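Local structure of phosphate-specific transport system accessory protein PhoU homolog (Pseudomonas aeruginosa, 4Q25) at residues A[57-60]-A[61-65]; A[160-163]-A[164-167]; A[204-207]-A[208-211]. The protein probably takes part in regulating phosphate uptake as a homodimeric, all-helical accessory protein of the Pst phosphate transport system. All coordinates share one frame; numbering follows the deposited sequence.

Contact 1: residues A[57-60]-A[61-65]; sequences EIDD and QINQM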
ATOM      1  N   GLU A  57       9.945 -14.368   7.399  1.00 44.00           N
ATOM      2  CA  GLU A  57       9.254 -15.345   8.219  1.00 49.97           C
ATOM      3  C   GLU A  57       8.477 -14.756   9.411  1.00 53.08           C
ATOM      4  O   GLU A  57       7.726 -15.462  10.067  1.00 56.79           O
ATOM      5  CB  GLU A  57      10.255 -16.390   8.725  1.00 54.09           C
ATOM      6  CG  GLU A  57      10.765 -17.275   7.599  1.00 59.40           C
ATOM      7  CD  GLU A  57      11.935 -18.118   8.010  1.00 64.26           C
ATOM      8  OE1 GLU A  57      12.395 -17.969   9.169  1.00 60.73           O
ATOM      9  OE2 GLU A  57      12.390 -18.915   7.154  1.00 69.04           O
ATOM     10  N   ILE A  58       8.681 -13.485   9.714  1.00 53.63           N
ATOM     11  CA  ILE A  58       7.947 -12.834  10.788  1.00 52.64           C
ATOM     12  C   ILE A  58       6.637 -12.304  10.194  1.00 56.81           C
ATOM     13  O   ILE A  58       5.641 -12.102  10.899  1.00 51.47           O
ATOM     14  CB  ILE A  58       8.794 -11.694  11.405  1.00 51.77           C
ATOM     15  CG1 ILE A  58       9.944 -12.272  12.240  1.00 50.86           C
ATOM     16  CG2 ILE A  58       7.953 -10.778  12.284  1.00 55.00           C
ATOM     17  CD1 ILE A  58      11.153 -11.354  12.354  1.00 52.40           C
ATOM     18  N   ASP A  59       6.638 -12.107   8.880  1.00 57.14           N
ATOM     19  CA  ASP A  59       5.578 -11.354   8.245  1.00 58.95           C
ATOM     20  C   ASP A  59       4.235 -12.063   8.407  1.00 59.40           C
ATOM     21  O   ASP A  59       3.190 -11.422   8.464  1.00 57.10           O
ATOM     22  CB  ASP A  59       5.921 -11.003   6.776  1.00 57.08           C
ATOM     23  CG  ASP A  59       5.307  -9.658   6.337  1.00 60.32           C
ATOM     24  OD1 ASP A  59       5.192  -8.699   7.189  1.00 53.25           O
ATOM     25  OD2 ASP A  59       4.904  -9.567   5.147  1.00 58.82           O
ATOM     26  N   ASP A  60       4.266 -13.378   8.564  1.00 60.28           N
ATOM     27  CA  ASP A  60       3.054 -14.127   8.829  1.00 56.75           C
ATOM     28  C   ASP A  60       2.464 -13.815  10.192  1.00 53.87           C
ATOM     29  O   ASP A  60       1.265 -13.629  10.327  1.00 57.22           O
ATOM     30  CB  ASP A  60       3.325 -15.616   8.703  1.00 65.67           C
ATOM     31  CG  ASP A  60       3.789 -15.993   7.309  1.00 78.14           C
ATOM     32  OD1 ASP A  60       2.925 -16.333   6.460  1.00 73.82           O
ATOM     33  OD2 ASP A  60       5.021 -15.904   7.061  1.00 80.41           O
ATOM     34  N   GLN A  61       3.307 -13.779  11.208  1.00 54.36           N
ATOM     35  CA  GLN A  61       2.881 -13.457  12.566  1.00 52.24           C
ATOM     36  C   GLN A  61       2.250 -12.073  12.623  1.00 54.85           C
ATOM     37  O   GLN A  61       1.283 -11.842  13.332  1.00 56.27           O
ATOM     38  CB  GLN A  61       4.092 -13.490  13.490  1.00 51.85           C
ATOM     39  CG  GLN A  61       3.765 -13.255  14.947  1.00 56.79           C
ATOM     40  CD  GLN A  61       4.981 -13.287  15.834  1.00 56.98           C
ATOM     41  OE1 GLN A  61       6.084 -13.652  15.412  1.00 61.80           O
ATOM     42  NE2 GLN A  61       4.790 -12.898  17.076  1.00 59.61           N
ATOM     43  N   ILE A  62       2.824 -11.153  11.859  1.00 51.64           N
ATOM     44  CA  ILE A  62       2.331  -9.790  11.765  1.00 47.96           C
ATOM     45  C   ILE A  62       0.942  -9.727  11.132  1.00 48.03           C
ATOM     46  O   ILE A  62       0.079  -9.011  11.628  1.00 45.20           O
ATOM     47  CB  ILE A  62       3.353  -8.911  11.029  1.00 46.29           C
ATOM     48  CG1 ILE A  62       4.630  -8.910  11.869  1.00 50.35           C
ATOM     49  CG2 ILE A  62       2.835  -7.490  10.787  1.00 45.04           C
ATOM     50  CD1 ILE A  62       5.633  -7.862  11.496  1.00 53.87           C
ATOM     51  N   ASN A  63       0.725 -10.487  10.068  1.00 46.67           N
ATOM     52  CA  ASN A  63      -0.580 -10.570   9.444  1.00 51.29           C
ATOM     53  C   ASN A  63      -1.618 -11.174  10.402  1.00 53.45           C
ATOM     54  O   ASN A  63      -2.768 -10.743  10.434  1.00 46.38           O
ATOM     55  CB  ASN A  63      -0.516 -11.398   8.143  1.00 56.25           C
ATOM     56  CG  ASN A  63       0.185 -10.662   7.013  1.00 57.80           C
ATOM     57  OD1 ASN A  63       1.226 -11.096   6.532  1.00 58.19           O
ATOM     58  ND2 ASN A  63      -0.378  -9.542   6.593  1.00 59.15           N
ATOM     59  N   GLN A  64      -1.205 -12.170  11.175  1.00 50.79           N
ATOM     60  CA  GLN A  64      -2.104 -12.801  12.124  1.00 53.47           C
ATOM     61  C   GLN A  64      -2.344 -11.881  13.333  1.00 50.93           C
ATOM     62  O   GLN A  64      -3.432 -11.894  13.910  1.00 52.31           O
ATOM     63  CB  GLN A  64      -1.568 -14.188  12.543  1.00 59.63           C
ATOM     64  CG  GLN A  64      -2.561 -15.082  13.284  1.00 64.26           C
ATOM     65  CD  GLN A  64      -3.903 -15.233  12.571  1.00 67.42           C
ATOM     66  OE1 GLN A  64      -3.965 -15.652  11.413  1.00 70.98           O
ATOM     67  NE2 GLN A  64      -4.987 -14.882  13.263  1.00 69.06           N
ATOM     68  N   MET A  65      -1.369 -11.057  13.706  1.00 49.65           N
ATOM     69  CA  MET A  65      -1.640 -10.032  14.732  1.00 47.54           C
ATOM     70  C   MET A  65      -2.667  -9.038  14.246  1.00 43.59           C
ATOM     71  O   MET A  65      -3.526  -8.602  15.002  1.00 46.62           O
ATOM     72  CB  MET A  65      -0.389  -9.271  15.148  1.00 48.04           C
ATOM     73  CG  MET A  65       0.536 -10.064  16.047  1.00 51.37           C
ATOM     74  SD  MET A  65       2.083  -9.198  16.355  1.00 56.60           S
ATOM     75  CE  MET A  65       1.722  -8.515  17.974  1.00 57.97           C
TER
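Ile58 and Ile62, one helical turn apart, make the apolar part of this local contact at the beginning of helix 59-78. The CG2 branch of Ile58 meets CD1 of Ile62 at 3.8 Å, and CG1 of Ile62 lies equally near the same methyl. The two side chains are slanted against each other. Ile58 directs CG2 there by holding it anti to its own backbone N while CG1 turns away (chi1 -72°). Beyond this pair Ile62 is buried on Val33 and Gln36 of helix 15-45, and Ile58 reaches Gln36 as well.

Backbone hydrogen bonds continue the helix. The amide N of Ile62 binds Ile58 O at 3.1 Å, and N of Asn63 and N of Gln64 follow suit on the carbonyls of Asp59 and Asp60.

The polar side chains divide between two sides. Asp60, Gln61 and Gln64 lie on the outside, where Gln64 turns to Arg67 and Asn68. Asp59 and Asn63 face helix 84-120: Asp59 touches Asp105 and Ser108, and Asn63 ND2 hydrogen-bonds Glu101. This gathering of Asp59, Asn63, Glu101 and Asp105 resembles the acidic E(D)XXXD motifs of PhoU proteins, which bind metal in some relatives.

Contact 2: residues A[160-163]-A[164-167]; sequences AQYD and KTVD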
ATOM      1  N   ALA A 160       4.553  13.593  10.977  1.00 50.58           N
ATOM      2  CA  ALA A 160       3.883  13.873   9.709  1.00 52.62           C
ATOM      3  C   ALA A 160       4.623  14.910   8.876  1.00 55.88           C
ATOM      4  O   ALA A 160       4.706  14.797   7.648  1.00 59.35           O
ATOM      5  CB  ALA A 160       2.449  14.325   9.965  1.00 56.45           C
ATOM      6  N   GLN A 161       5.167  15.925   9.537  1.00 56.56           N
ATOM      7  CA  GLN A 161       5.917  16.964   8.839  1.00 55.14           C
ATOM      8  C   GLN A 161       7.253  16.459   8.334  1.00 52.52           C
ATOM      9  O   GLN A 161       7.731  16.906   7.299  1.00 54.22           O
ATOM     10  CB  GLN A 161       6.176  18.153   9.769  1.00 62.49           C
ATOM     11  CG  GLN A 161       4.968  19.042  10.019  1.00 62.05           C
ATOM     12  CD  GLN A 161       5.182  19.973  11.209  1.00 69.08           C
ATOM     13  OE1 GLN A 161       6.104  19.777  12.010  1.00 69.16           O
ATOM     14  NE2 GLN A 161       4.317  20.985  11.342  1.00 64.69           N
ATOM     15  N   TYR A 162       7.876  15.546   9.070  1.00 51.85           N
ATOM     16  CA  TYR A 162       9.183  15.042   8.662  1.00 53.27           C
ATOM     17  C   TYR A 162       9.120  14.165   7.409  1.00 52.85           C
ATOM     18  O   TYR A 162      10.154  13.903   6.800  1.00 50.17           O
ATOM     19  CB  TYR A 162       9.841  14.255   9.778  1.00 55.93           C
ATOM     20  CG  TYR A 162      11.347  14.184   9.633  1.00 63.85           C
ATOM     21  CD1 TYR A 162      12.145  15.298   9.918  1.00 61.79           C
ATOM     22  CD2 TYR A 162      11.978  13.010   9.217  1.00 65.12           C
ATOM     23  CE1 TYR A 162      13.519  15.248   9.781  1.00 63.66           C
ATOM     24  CE2 TYR A 162      13.355  12.951   9.088  1.00 67.12           C
ATOM     25  CZ  TYR A 162      14.122  14.069   9.376  1.00 66.78           C
ATOM     26  OH  TYR A 162      15.493  14.009   9.265  1.00 63.91           O
ATOM     27  N   ASP A 163       7.914  13.716   7.046  1.00 48.52           N
ATOM     28  CA  ASP A 163       7.725  12.877   5.886  1.00 48.87           C
ATOM     29  C   ASP A 163       8.063  13.634   4.638  1.00 49.52           C
ATOM     30  O   ASP A 163       8.518  13.046   3.679  1.00 46.74           O
ATOM     31  CB  ASP A 163       6.291  12.352   5.788  1.00 49.92           C
ATOM     32  CG  ASP A 163       6.163  11.209   4.791  1.00 48.40           C
ATOM     33  OD1 ASP A 163       7.081  10.387   4.739  1.00 50.40           O
ATOM     34  OD2 ASP A 163       5.159  11.116   4.071  1.00 48.79           O
ATOM     35  N   LYS A 164       7.850  14.944   4.663  1.00 51.28           N
ATOM     36  CA  LYS A 164       8.215  15.795   3.533  1.00 53.76           C
ATOM     37  C   LYS A 164       9.697  15.680   3.236  1.00 49.05           C
ATOM     38  O   LYS A 164      10.107  15.582   2.071  1.00 47.15           O
ATOM     39  CB  LYS A 164       7.867  17.263   3.809  1.00 55.17           C
ATOM     40  CG  LYS A 164       6.447  17.619   3.416  1.00 62.56           C
ATOM     41  CD  LYS A 164       6.331  17.746   1.898  1.00 67.29           C
ATOM     42  CE  LYS A 164       4.922  18.098   1.427  1.00 69.37           C
ATOM     43  NZ  LYS A 164       4.429  19.384   1.994  1.00 68.28           N
ATOM     44  N   THR A 165      10.508  15.691   4.286  1.00 46.07           N
ATOM     45  CA  THR A 165      11.946  15.742   4.070  1.00 47.19           C
ATOM     46  C   THR A 165      12.416  14.357   3.626  1.00 47.25           C
ATOM     47  O   THR A 165      13.342  14.245   2.849  1.00 50.66           O
ATOM     48  CB  THR A 165      12.754  16.299   5.254  1.00 48.51           C
ATOM     49  OG1 THR A 165      12.526  15.501   6.409  1.00 59.82           O
ATOM     50  CG2 THR A 165      12.418  17.747   5.548  1.00 50.63           C
ATOM     51  N   VAL A 166      11.726  13.305   4.062  1.00 49.11           N
ATOM     52  CA  VAL A 166      12.080  11.966   3.644  1.00 43.80           C
ATOM     53  C   VAL A 166      11.769  11.781   2.158  1.00 46.01           C
ATOM     54  O   VAL A 166      12.632  11.325   1.404  1.00 42.85           O
ATOM     55  CB  VAL A 166      11.413  10.891   4.514  1.00 41.48           C
ATOM     56  CG1 VAL A 166      11.333   9.587   3.765  1.00 38.96           C
ATOM     57  CG2 VAL A 166      12.178  10.690   5.805  1.00 40.96           C
ATOM     58  N   ASP A 167      10.562  12.144   1.725  1.00 46.41           N
ATOM     59  CA  ASP A 167      10.221  12.030   0.299  1.00 48.32           C
ATOM     60  C   ASP A 167      11.191  12.861  -0.550  1.00 48.52           C
ATOM     61  O   ASP A 167      11.522  12.491  -1.676  1.00 50.83           O
ATOM     62  CB  ASP A 167       8.766  12.437   0.023  1.00 48.29           C
ATOM     63  CG  ASP A 167       7.738  11.585   0.806  1.00 56.61           C
ATOM     64  OD1 ASP A 167       8.054  10.452   1.237  1.00 61.36           O
ATOM     65  OD2 ASP A 167       6.589  12.047   1.012  1.00 60.91           O
TER
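Tyr162 and Thr165 meet across one turn of helix 153-183, with the hydroxyl of the threonine over the ring of the tyrosine. From CB the Tyr162 side chain leaves with CG anti to the backbone N (chi1 -157°), which carries the ring obliquely forward, under Thr165. Thr165 OG1 sits 3.4 Å above the ring plane and over its centre, with all six ring carbons at similar distances from it. CD2 also touches Val166 CG2 at 4.1 Å, the two side chains crossing at about a right angle. At the tip, OH hydrogen-bonds Gln136 of helix 127-149, on which Val166 also packs.

Elsewhere on the turn, Asp163 and Asp167 are spaced as in the acidic E(D)XXXD motif of PhoU proteins, which binds metal in some relatives. They bring OD2 to OD2 at 3.5 Å with their carboxylate planes 77° apart. Asp206 lies close to both and Glu202 to Asp167 as further acids of the cluster, and Arg209, salt-bridged to Asp163, probably eases the crowding of negative charge.

Thr165 OG1 is held over the ring by donating to Tyr162 O at 2.9 Å, a return to the backbone made possible by its position between backbone N and carbonyl carbon. The same carbonyl accepts Val166 N at 3.2 Å and, weakly, Thr165 N.

Contact 3: residues A[204-207]-A[208-211]; sequences IGDH and ARNI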
ATOM      1  N   ILE A 204       7.336   3.150   3.943  1.00 33.76           N
ATOM      2  CA  ILE A 204       7.294   2.959   5.386  1.00 35.36           C
ATOM      3  C   ILE A 204       7.110   4.315   6.126  1.00 35.15           C
ATOM      4  O   ILE A 204       6.349   4.407   7.072  1.00 31.56           O
ATOM      5  CB  ILE A 204       8.516   2.193   5.849  1.00 33.52           C
ATOM      6  CG1 ILE A 204       8.388   0.746   5.366  1.00 30.86           C
ATOM      7  CG2 ILE A 204       8.658   2.232   7.369  1.00 34.43           C
ATOM      8  CD1 ILE A 204       9.641  -0.071   5.562  1.00 30.33           C
ATOM      9  N   GLY A 205       7.779   5.350   5.648  1.00 33.70           N
ATOM     10  CA  GLY A 205       7.626   6.679   6.196  1.00 37.33           C
ATOM     11  C   GLY A 205       6.272   7.284   5.900  1.00 38.17           C
ATOM     12  O   GLY A 205       5.723   7.967   6.748  1.00 36.60           O
ATOM     13  N   ASP A 206       5.744   7.063   4.695  1.00 38.69           N
ATOM     14  CA  ASP A 206       4.368   7.476   4.393  1.00 42.68           C
ATOM     15  C   ASP A 206       3.380   6.846   5.376  1.00 41.51           C
ATOM     16  O   ASP A 206       2.509   7.537   5.864  1.00 42.36           O
ATOM     17  CB  ASP A 206       3.975   7.125   2.967  1.00 45.95           C
ATOM     18  CG  ASP A 206       4.755   7.887   1.943  1.00 48.58           C
ATOM     19  OD1 ASP A 206       5.552   8.795   2.304  1.00 50.02           O
ATOM     20  OD2 ASP A 206       4.593   7.530   0.761  1.00 54.38           O
ATOM     21  N   HIS A 207       3.539   5.558   5.707  1.00 39.86           N
ATOM     22  CA  HIS A 207       2.628   4.907   6.656  1.00 41.19           C
ATOM     23  C   HIS A 207       2.805   5.349   8.130  1.00 40.35           C
ATOM     24  O   HIS A 207       1.853   5.379   8.907  1.00 42.67           O
ATOM     25  CB  HIS A 207       2.729   3.387   6.553  1.00 41.85           C
ATOM     26  CG  HIS A 207       2.173   2.834   5.281  1.00 41.72           C
ATOM     27  ND1 HIS A 207       0.824   2.710   5.057  1.00 41.03           N
ATOM     28  CD2 HIS A 207       2.788   2.336   4.181  1.00 38.05           C
ATOM     29  CE1 HIS A 207       0.634   2.183   3.862  1.00 43.77           C
ATOM     30  NE2 HIS A 207       1.813   1.972   3.305  1.00 37.52           N
ATOM     31  N   ALA A 208       4.021   5.653   8.526  1.00 37.53           N
ATOM     32  CA  ALA A 208       4.246   6.238   9.836  1.00 38.47           C
ATOM     33  C   ALA A 208       3.510   7.565   9.943  1.00 36.00           C
ATOM     34  O   ALA A 208       2.911   7.857  10.959  1.00 37.55           O
ATOM     35  CB  ALA A 208       5.729   6.464  10.072  1.00 39.75           C
ATOM     36  N   ARG A 209       3.572   8.353   8.882  1.00 39.43           N
ATOM     37  CA  ARG A 209       2.877   9.620   8.772  1.00 43.26           C
ATOM     38  C   ARG A 209       1.389   9.432   8.888  1.00 46.66           C
ATOM     39  O   ARG A 209       0.752  10.165   9.623  1.00 43.63           O
ATOM     40  CB  ARG A 209       3.221  10.309   7.454  1.00 46.79           C
ATOM     41  CG  ARG A 209       2.535  11.632   7.203  1.00 49.22           C
ATOM     42  CD  ARG A 209       1.478  11.526   6.118  1.00 55.22           C
ATOM     43  NE  ARG A 209       2.051  11.669   4.785  1.00 58.75           N
ATOM     44  CZ  ARG A 209       1.855  10.826   3.768  1.00 62.94           C
ATOM     45  NH1 ARG A 209       1.081   9.747   3.902  1.00 55.46           N
ATOM     46  NH2 ARG A 209       2.444  11.067   2.595  1.00 62.12           N
ATOM     47  N   ASN A 210       0.835   8.451   8.173  1.00 50.45           N
ATOM     48  CA  ASN A 210      -0.604   8.147   8.302  1.00 48.52           C
ATOM     49  C   ASN A 210      -1.001   7.808   9.737  1.00 46.61           C
ATOM     50  O   ASN A 210      -2.027   8.285  10.215  1.00 46.34           O
ATOM     51  CB  ASN A 210      -1.050   7.003   7.404  1.00 50.21           C
ATOM     52  CG  ASN A 210      -0.834   7.287   5.932  1.00 54.58           C
ATOM     53  OD1 ASN A 210      -0.751   8.432   5.507  1.00 60.84           O
ATOM     54  ND2 ASN A 210      -0.758   6.234   5.144  1.00 55.71           N
ATOM     55  N   ILE A 211      -0.204   6.989  10.416  1.00 43.71           N
ATOM     56  CA  ILE A 211      -0.523   6.618  11.793  1.00 44.48           C
ATOM     57  C   ILE A 211      -0.445   7.826  12.718  1.00 48.80           C
ATOM     58  O   ILE A 211      -1.157   7.886  13.717  1.00 46.58           O
ATOM     59  CB  ILE A 211       0.413   5.545  12.326  1.00 40.38           C
ATOM     60  CG1 ILE A 211       0.195   4.243  11.566  1.00 41.80           C
ATOM     61  CG2 ILE A 211       0.193   5.335  13.813  1.00 37.44           C
ATOM     62  CD1 ILE A 211       1.322   3.255  11.762  1.00 42.63           C
TER
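Asp206 and Arg209 run side by side on helix 188-220, their carboxylate and guanidinium planes only 14° apart, yet the ion pair between them is loose. Asp206 OD1 lies 3.9 Å from Arg209 NH2 and well out of the guanidinium plane, so charge alone joins them and no N-H points at the oxygen. Bends at chi2 (-109°) and chi3 curl the arginine back until one guanidinium face rests over Asp206 CA. The group is fixed more firmly by Asn210, whose OD1 accepts from NH1 at 2.8 Å and lies in the guanidinium plane. Arg209 and Asn210 are the partly exposed members of the contact.

The inward side is tighter. Ile204 and Ala208 are buried against helix 127-149, while His207 and Ile211 pack on helix 84-120, and CG1 of Ile211 presses to 3.3 Å from His207 O. The His207 ring stands 85° from the amide of Asn210 and gives ND1 to a hydrogen bond with Asp99, to which Asn210 ND2 is also weakly bonded. Four successive backbone bonds, such as Ile211 N to His207 O at 3.0 Å, close the turns. Asp206 itself comes close to Asp163 and Asp167, an acidic cluster of the kind typical of PhoU proteins, where relatives bind metal.

Overall arrangement
Contacts 2 and 3 lie within helices, contact 1 at the start of one. Contact 1 is a surface contact and contact 2 is partly buried; their centres are 28 Å apart, on opposite sides of the chain's centre and in different PhoU domains. Contact 3 is the buried one, its centre about 6 Å from that of the chain. Contacts 2 and 3 touch through the consecutive helices 153-183 and 188-220: Asp163 OD2 is 3.1 Å from Arg209 NH2 in a salt bridge, while Asp206 OD1 approaches the same oxygen as a like charge. Contacts 1 and 3 both reach helix 84-120. Asp59 and Asn63 facing Glu101 and Asp105 parallel Asp163 and Asp167 facing Glu202 and Asp206, one cluster in each domain.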